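Local structure of predicted metal-dependent phosphohydrolase (Magnetospirillum magnetotacticum MS-1, 3KH1) at residues Leu55-Asp60 with Ala134-Asp138; Arg28-Leu32 with Gly155-His160. The protein probably acts as a metal-dependent phosphohydrolase of the HD-domain superfamily, perhaps hydrolysing the phosphate of deoxynucleoside 5'-monophosphates. All blocks are in the same frame, centred on the assembly; numbering follows the deposited sequence.

Contact 1: residues Leu55-Asp60 with Ala134-Asp138; sequences LAEYAD and ARFAD
The methyl of Ala-59 rests squarely on one face of the Phe-136 ring, its CB 3.4 Å from the ring centroid and only 5° off the normal. This CH-pi contact suits alanine, whose single carbon meets all six ring atoms almost equally. At the rim of the same ring, near its plane, Leu-55 O lies 3.5 Å from Phe-136 CZ, so a polar oxygen faces the ring's slightly positive edge. Phe-136 reaches both because its CG is anti to the backbone N (chi1 -169°), which sends the ring out from helix 132-151. In this mostly helical HD-domain fold the contact thus joins that helix to the loop leaving helix 41-54, and Ile-65 and Val-63 also pack on the ring. Farther out, in one of its two conformers, Asp-60 OD2 makes a long, doubtful salt bridge at the guanidinium edge, 3.9 Å from Arg-135 NH1, with the planes 51° apart; Arg-135 NE hydrogen-bonds to Glu-130 O. A short 3-10 turn positions the loop: Tyr-58 N hydrogen-bonds to Leu-55 O at 3.0 Å, and Ala-59 N to Ala-56 O. Glu-57 CG covers one face of the Tyr-58 ring, whose OH hydrogen-bonds to Gln-13 of the second subunit.

Contact 2: residues Arg28-Leu32 with Gly155-His160; sequences RQTLL and GTWKPH
Thr-30 and Thr-156 bring their backbones to 6.0 Å, CA to CA, just beyond the corner the chain turns at Gln-29, which presents the Gln-29 carbonyl to loop 155-160. Thr-156 OG1 donates to Gln-29 O at 2.8 Å, from 39° above the carbonyl plane, while the methyl CG2 packs against Gln-29 CB. Threonine suits the spot because one branch bonds and the other fills. A water donating to the same OG1 (2.8 Å) and accepting from Leu-31 N (3.2 Å) adds a water-mediated link. Within the HD-domain fold this joins strand 30-31 to the loop between helices 132-151 and 164-177; Thr-30 points away from that loop, its side chain beside the bound calcium ion. Bent at chi2 (-60°), the Gln-29 chain brings its amide to His-160, whose NE2 donates to OE1 at 2.8 Å; OE1 lies near the ring plane, though the amide stands 71° to the ring and the bond is not straight. Without the amide, as with an alanine here, His-160 NE2 is likely to lose this acceptor and its ring some restraint, although Phe-86 still meets it. Leu-31 CD1 lies 3.7 Å from Gly-155 O; glycine fits there, since a beta carbon would crowd that methyl. Thr-156 OG1 thus both donates and accepts, so the buried hydroxyl is matched by one bond in each direction, tying the corner at Gln-29 and, through water, strand 30-31 to the loop.

Overall arrangement
Contact 1 is nested along the chain inside the loop that contact 2 closes; their centres are 25 Å apart, their nearest atoms about 10 Å. Two helices span the gap. Helix 132-151 carries Phe-136 near its start and Pro-145, His-148 and Asn-149, which meet contact 2, toward its end; helix 41-54 runs from beside Arg-28 to Leu-55. Contact 2 lies by the bound calcium ion, about 3 Å from the Thr-30 side chain; an acetate, probably from the crystallisation liquor though such ions often mark pockets, lies about 5 Å from that of Leu-31. Both contacts reach the second subunit: contact 1 chiefly through Glu-57 and Tyr-58, contact 2 through Leu-32, which packs on its Asp-21.

Contact 1: residues Leu55-Asp60 with Ala134-Asp138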
ATOM      1  N   LEU A  55       2.405  -3.421  14.287  1.00 12.00           N
ATOM      2  CA  LEU A  55       2.946  -2.720  15.465  1.00 12.30           C
ATOM      3  C   LEU A  55       1.838  -2.087  16.294  1.00 13.77           C
ATOM      4  O   LEU A  55       2.104  -1.261  17.156  1.00 13.69           O
ATOM      5  CB  LEU A  55       3.982  -1.675  15.013  1.00 12.08           C
ATOM      6  CG  LEU A  55       5.218  -2.265  14.296  1.00 13.02           C
ATOM      7  CD1 LEU A  55       6.139  -1.154  13.851  1.00 13.34           C
ATOM      8  CD2 LEU A  55       5.994  -3.287  15.184  1.00 14.24           C
ATOM      9  N   ALA A  56       0.603  -2.520  16.060  1.00 14.55           N
ATOM     10  CA  ALA A  56      -0.600  -1.949  16.708  1.00 15.44           C
ATOM     11  C   ALA A  56      -0.483  -1.942  18.224  1.00 16.28           C
ATOM     12  O   ALA A  56      -0.984  -1.049  18.888  1.00 16.85           O
ATOM     13  CB  ALA A  56      -1.869  -2.755  16.304  1.00 16.73           C
ATOM     14  N   GLU A  57       0.169  -2.956  18.780  1.00 16.32           N
ATOM     15  CA  GLU A  57       0.189  -3.091  20.244  1.00 16.53           C
ATOM     16  C   GLU A  57       0.952  -1.949  20.934  1.00 16.69           C
ATOM     17  O   GLU A  57       0.820  -1.726  22.150  1.00 17.93           O
ATOM     18  CB  GLU A  57       0.810  -4.418  20.674  1.00 16.76           C
ATOM     19  CG  GLU A  57       2.344  -4.481  20.517  1.00 17.16           C
ATOM     20  CD  GLU A  57       2.847  -5.907  20.584  1.00 16.28           C
ATOM     21  OE1 GLU A  57       2.717  -6.579  19.535  1.00 17.29           O
ATOM     22  OE2 GLU A  57       3.263  -6.381  21.668  1.00 20.34           O
ATOM     23  N   TYR A  58       1.775  -1.242  20.145  1.00 16.38           N
ATOM     24  CA  TYR A  58       2.591  -0.133  20.666  1.00 16.78           C
ATOM     25  C   TYR A  58       1.836   1.230  20.631  1.00 17.95           C
ATOM     26  O   TYR A  58       2.400   2.208  21.133  1.00 20.99           O
ATOM     27  CB  TYR A  58       3.958  -0.075  19.939  1.00 17.28           C
ATOM     28  CG  TYR A  58       4.687  -1.410  20.028  1.00 15.29           C
ATOM     29  CD1 TYR A  58       5.167  -1.905  21.255  1.00 16.66           C
ATOM     30  CD2 TYR A  58       4.822  -2.227  18.917  1.00 16.35           C
ATOM     31  CE1 TYR A  58       5.764  -3.147  21.361  1.00 17.13           C
ATOM     32  CE2 TYR A  58       5.409  -3.494  19.022  1.00 14.97           C
ATOM     33  CZ  TYR A  58       5.890  -3.926  20.230  1.00 16.90           C
ATOM     34  OH  TYR A  58       6.466  -5.140  20.396  1.00 17.09           O
ATOM     35  N   ALA A  59       0.607   1.252  20.082  1.00 18.25           N
ATOM     36  CA  ALA A  59      -0.301   2.462  19.938  1.00 19.13           C
ATOM     37  C   ALA A  59      -1.088   2.717  21.201  1.00 21.23           C
ATOM     38  O   ALA A  59      -1.405   1.769  21.947  1.00 22.52           O
ATOM     39  CB  ALA A  59      -1.291   2.322  18.717  1.00 19.37           C
ATOM     40  N   ASP A  60      -1.401   3.987  21.428  1.00 22.65           N
ATOM     41  CA  ASP A  60      -2.248   4.348  22.562  0.50 23.82           C
ATOM     42  C   ASP A  60      -3.610   3.697  22.367  1.00 24.18           C
ATOM     43  O   ASP A  60      -4.030   3.445  21.235  1.00 23.87           O
ATOM     44  CB  ASP A  60      -2.407   5.865  22.704  0.50 24.38           C
ATOM     45  CG  ASP A  60      -1.148   6.542  23.182  0.50 26.01           C
ATOM     46  OD1 ASP A  60      -0.212   5.830  23.621  0.50 29.60           O
ATOM     47  OD2 ASP A  60      -1.102   7.795  23.147  0.50 29.08           O
ATOM     48  N   ALA A 134      -3.307  10.383  14.109  1.00 12.99           N
ATOM     49  CA  ALA A 134      -2.285  11.053  13.327  1.00 12.45           C
ATOM     50  C   ALA A 134      -0.907  10.910  13.963  1.00 12.31           C
ATOM     51  O   ALA A 134       0.074  10.780  13.234  1.00 11.95           O
ATOM     52  CB  ALA A 134      -2.654  12.551  13.103  1.00 13.71           C
ATOM     53  N   ARG A 135      -0.813  10.946  15.288  1.00 12.42           N
ATOM     54  CA  ARG A 135       0.455  10.786  15.951  1.00 13.07           C
ATOM     55  C   ARG A 135       1.036   9.391  15.744  1.00 12.55           C
ATOM     56  O   ARG A 135       2.241   9.240  15.516  1.00 12.24           O
ATOM     57  CB  ARG A 135       0.408  11.109  17.446  1.00 14.33           C
ATOM     58  CG  ARG A 135       0.319  12.603  17.718  1.00 16.73           C
ATOM     59  CD  ARG A 135       0.373  12.941  19.185  1.00 22.62           C
ATOM     60  NE  ARG A 135      -0.960  12.983  19.715  1.00 29.59           N
ATOM     61  CZ  ARG A 135      -1.523  12.071  20.493  1.00 32.41           C
ATOM     62  NH1 ARG A 135      -0.888  10.940  20.842  1.00 34.70           N
ATOM     63  NH2 ARG A 135      -2.773  12.287  20.901  1.00 32.05           N
ATOM     64  N   PHE A 136       0.190   8.366  15.795  1.00 12.27           N
ATOM     65  CA  PHE A 136       0.694   7.004  15.581  1.00 12.03           C
ATOM     66  C   PHE A 136       1.085   6.824  14.107  1.00 10.87           C
ATOM     67  O   PHE A 136       2.125   6.297  13.807  1.00 11.47           O
ATOM     68  CB  PHE A 136      -0.313   5.966  16.059  1.00 12.32           C
ATOM     69  CG  PHE A 136       0.251   4.588  16.119  1.00 13.20           C
ATOM     70  CD1 PHE A 136       1.280   4.273  16.997  1.00 14.57           C
ATOM     71  CD2 PHE A 136      -0.254   3.573  15.292  1.00 12.89           C
ATOM     72  CE1 PHE A 136       1.799   3.012  17.007  1.00 15.71           C
ATOM     73  CE2 PHE A 136       0.275   2.274  15.322  1.00 14.01           C
ATOM     74  CZ  PHE A 136       1.276   2.011  16.181  1.00 13.98           C
ATOM     75  N   ALA A 137       0.249   7.336  13.196  1.00 11.28           N
ATOM     76  CA  ALA A 137       0.575   7.301  11.763  1.00 11.20           C
ATOM     77  C   ALA A 137       1.915   7.984  11.480  1.00 10.26           C
ATOM     78  O   ALA A 137       2.795   7.435  10.788  1.00 11.20           O
ATOM     79  CB  ALA A 137      -0.537   8.002  10.967  1.00 10.52           C
ATOM     80  N   ASP A 138       2.099   9.185  12.026  1.00 10.86           N
ATOM     81  CA  ASP A 138       3.311   9.953  11.790  1.00 10.79           C
ATOM     82  C   ASP A 138       4.540   9.248  12.395  1.00 10.79           C
ATOM     83  O   ASP A 138       5.616   9.233  11.794  1.00 10.35           O
ATOM     84  CB  ASP A 138       3.175  11.359  12.380  1.00 11.96           C
ATOM     85  CG  ASP A 138       4.318  12.278  11.989  1.00 12.32           C
ATOM     86  OD1 ASP A 138       4.456  12.569  10.779  1.00 14.09           O
ATOM     87  OD2 ASP A 138       5.033  12.739  12.914  1.00 13.40           O
TER

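Contact 2: residues Arg28-Leu32 with Gly155-His160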
ATOM      1  N   ARG A  28      11.022   8.884  -3.616  1.00 10.08           N
ATOM      2  CA  ARG A  28      11.578   9.398  -2.380  1.00 10.34           C
ATOM      3  C   ARG A  28      13.104   9.307  -2.420  1.00 10.03           C
ATOM      4  O   ARG A  28      13.686   8.705  -3.328  1.00 11.49           O
ATOM      5  CB  ARG A  28      11.060   8.544  -1.222  1.00  9.12           C
ATOM      6  CG  ARG A  28       9.574   8.670  -1.028  1.00 10.96           C
ATOM      7  CD  ARG A  28       8.958   7.634  -0.131  1.00 10.73           C
ATOM      8  NE  ARG A  28       9.670   7.495   1.108  1.00 14.74           N
ATOM      9  CZ  ARG A  28       9.595   8.215   2.197  1.00 15.75           C
ATOM     10  NH1 ARG A  28       8.643   9.106   2.326  1.00 16.23           N
ATOM     11  NH2 ARG A  28      10.419   7.925   3.231  1.00 20.30           N
ATOM     12  N   GLN A  29      13.772   9.840  -1.397  1.00  9.67           N
ATOM     13  CA  GLN A  29      15.231   9.640  -1.257  1.00  9.71           C
ATOM     14  C   GLN A  29      15.619   8.392  -0.468  1.00  9.58           C
ATOM     15  O   GLN A  29      16.767   7.931  -0.567  1.00 10.60           O
ATOM     16  CB  GLN A  29      15.880  10.863  -0.606  1.00 10.24           C
ATOM     17  CG  GLN A  29      15.832  12.053  -1.498  1.00 11.14           C
ATOM     18  CD  GLN A  29      16.563  11.789  -2.803  1.00 12.32           C
ATOM     19  OE1 GLN A  29      17.776  11.512  -2.799  1.00 13.27           O
ATOM     20  NE2 GLN A  29      15.836  11.874  -3.931  1.00 13.73           N
ATOM     21  N   THR A  30      14.692   7.816   0.278  1.00  9.62           N
ATOM     22  CA  THR A  30      14.871   6.542   0.943  1.00  9.83           C
ATOM     23  C   THR A  30      15.178   5.489  -0.073  1.00  9.65           C
ATOM     24  O   THR A  30      14.538   5.427  -1.081  1.00 10.78           O
ATOM     25  CB  THR A  30      13.558   6.169   1.692  1.00 10.92           C
ATOM     26  OG1 THR A  30      13.144   7.261   2.564  1.00 13.78           O
ATOM     27  CG2 THR A  30      13.690   4.837   2.408  1.00 12.33           C
ATOM     28  N   LEU A  31      16.185   4.678   0.199  1.00  9.17           N
ATOM     29  CA  LEU A  31      16.506   3.529  -0.643  1.00  9.19           C
ATOM     30  C   LEU A  31      15.829   2.286  -0.125  1.00  9.13           C
ATOM     31  O   LEU A  31      15.603   2.137   1.064  1.00  9.64           O
ATOM     32  CB  LEU A  31      18.012   3.288  -0.719  1.00 10.22           C
ATOM     33  CG  LEU A  31      18.881   4.469  -1.164  1.00  9.83           C
ATOM     34  CD1 LEU A  31      20.374   4.061  -1.193  1.00 11.78           C
ATOM     35  CD2 LEU A  31      18.434   4.981  -2.513  1.00 12.98           C
ATOM     36  N   LEU A  32      15.501   1.385  -1.035  1.00  8.78           N
ATOM     37  CA  LEU A  32      15.229   0.013  -0.600  1.00  9.25           C
ATOM     38  C   LEU A  32      16.408  -0.495   0.252  1.00  8.81           C
ATOM     39  O   LEU A  32      17.541  -0.056   0.132  1.00  9.62           O
ATOM     40  CB  LEU A  32      15.027  -0.904  -1.810  1.00  9.65           C
ATOM     41  CG  LEU A  32      13.607  -0.944  -2.408  1.00 12.99           C
ATOM     42  CD1 LEU A  32      12.900   0.345  -2.548  1.00 15.46           C
ATOM     43  CD2 LEU A  32      13.539  -1.880  -3.600  1.00 11.74           C
ATOM     44  N   GLY A 155      22.641   5.070   3.557  1.00 11.04           N
ATOM     45  CA  GLY A 155      22.555   5.239   2.125  1.00 10.99           C
ATOM     46  C   GLY A 155      21.821   6.482   1.681  1.00 10.63           C
ATOM     47  O   GLY A 155      21.994   6.936   0.540  1.00 10.44           O
ATOM     48  N   THR A 156      21.017   7.052   2.562  1.00 10.50           N
ATOM     49  CA  THR A 156      20.404   8.369   2.372  1.00 10.67           C
ATOM     50  C   THR A 156      21.039   9.435   3.259  1.00 11.43           C
ATOM     51  O   THR A 156      21.341  10.527   2.781  1.00 11.82           O
ATOM     52  CB  THR A 156      18.877   8.276   2.516  1.00 10.69           C
ATOM     53  OG1 THR A 156      18.390   7.232   1.632  1.00 10.84           O
ATOM     54  CG2 THR A 156      18.221   9.620   2.168  1.00 12.56           C
ATOM     55  N   TRP A 157      21.361   9.085   4.498  1.00 11.21           N
ATOM     56  CA  TRP A 157      21.990  10.034   5.400  1.00 11.24           C
ATOM     57  C   TRP A 157      23.278  10.630   4.847  1.00 12.02           C
ATOM     58  O   TRP A 157      23.470  11.854   4.827  1.00 13.29           O
ATOM     59  CB  TRP A 157      22.340   9.378   6.721  1.00 12.01           C
ATOM     60  CG  TRP A 157      21.176   9.118   7.651  1.00 12.81           C
ATOM     61  CD1 TRP A 157      20.048   9.865   7.814  1.00 12.18           C
ATOM     62  CD2 TRP A 157      21.052   8.016   8.561  1.00 12.61           C
ATOM     63  NE1 TRP A 157      19.240   9.301   8.772  1.00 13.57           N
ATOM     64  CE2 TRP A 157      19.829   8.165   9.245  1.00 13.27           C
ATOM     65  CE3 TRP A 157      21.849   6.909   8.862  1.00 12.65           C
ATOM     66  CZ2 TRP A 157      19.387   7.241  10.211  1.00 13.01           C
ATOM     67  CZ3 TRP A 157      21.398   5.978   9.782  1.00 13.98           C
ATOM     68  CH2 TRP A 157      20.191   6.177  10.473  1.00 14.46           C
ATOM     69  N   LYS A 158      24.231   9.799   4.443  1.00 12.51           N
ATOM     70  CA  LYS A 158      25.560  10.304   4.088  0.50 13.36           C
ATOM     71  C   LYS A 158      25.576  11.199   2.844  1.00 12.93           C
ATOM     72  O   LYS A 158      26.128  12.283   2.864  1.00 13.62           O
ATOM     73  CB  LYS A 158      26.582   9.157   4.002  0.50 14.33           C
ATOM     74  CG  LYS A 158      26.915   8.546   5.349  0.50 16.78           C
ATOM     75  CD  LYS A 158      27.601   7.199   5.250  0.50 18.64           C
ATOM     76  CE  LYS A 158      28.957   7.250   4.598  0.50 20.94           C
ATOM     77  NZ  LYS A 158      29.570   5.860   4.533  0.50 23.63           N
ATOM     78  N   PRO A 159      24.931  10.764   1.752  1.00 12.30           N
ATOM     79  CA  PRO A 159      24.969  11.629   0.576  1.00 12.63           C
ATOM     80  C   PRO A 159      24.268  12.949   0.766  1.00 12.47           C
ATOM     81  O   PRO A 159      24.613  13.919   0.131  1.00 14.36           O
ATOM     82  CB  PRO A 159      24.288  10.781  -0.509  1.00 13.28           C
ATOM     83  CG  PRO A 159      24.567   9.384  -0.059  1.00 12.66           C
ATOM     84  CD  PRO A 159      24.392   9.431   1.421  1.00 13.06           C
ATOM     85  N   HIS A 160      23.323  12.980   1.686  1.00 13.39           N
ATOM     86  CA  HIS A 160      22.594  14.198   1.956  1.00 13.64           C
ATOM     87  C   HIS A 160      23.138  14.993   3.147  1.00 15.43           C
ATOM     88  O   HIS A 160      22.549  16.034   3.460  1.00 17.17           O
ATOM     89  CB  HIS A 160      21.130  13.907   2.199  1.00 13.49           C
ATOM     90  CG  HIS A 160      20.396  13.487   0.971  1.00 13.56           C
ATOM     91  ND1 HIS A 160      19.805  14.399   0.101  1.00 16.13           N
ATOM     92  CD2 HIS A 160      20.228  12.259   0.415  1.00 12.24           C
ATOM     93  CE1 HIS A 160      19.258  13.728  -0.905  1.00 16.87           C
ATOM     94  NE2 HIS A 160      19.508  12.440  -0.750  1.00 18.35           N
TER
HETATM   95  O   HOH W   1      18.175   4.653   2.706  1.00 13.42           O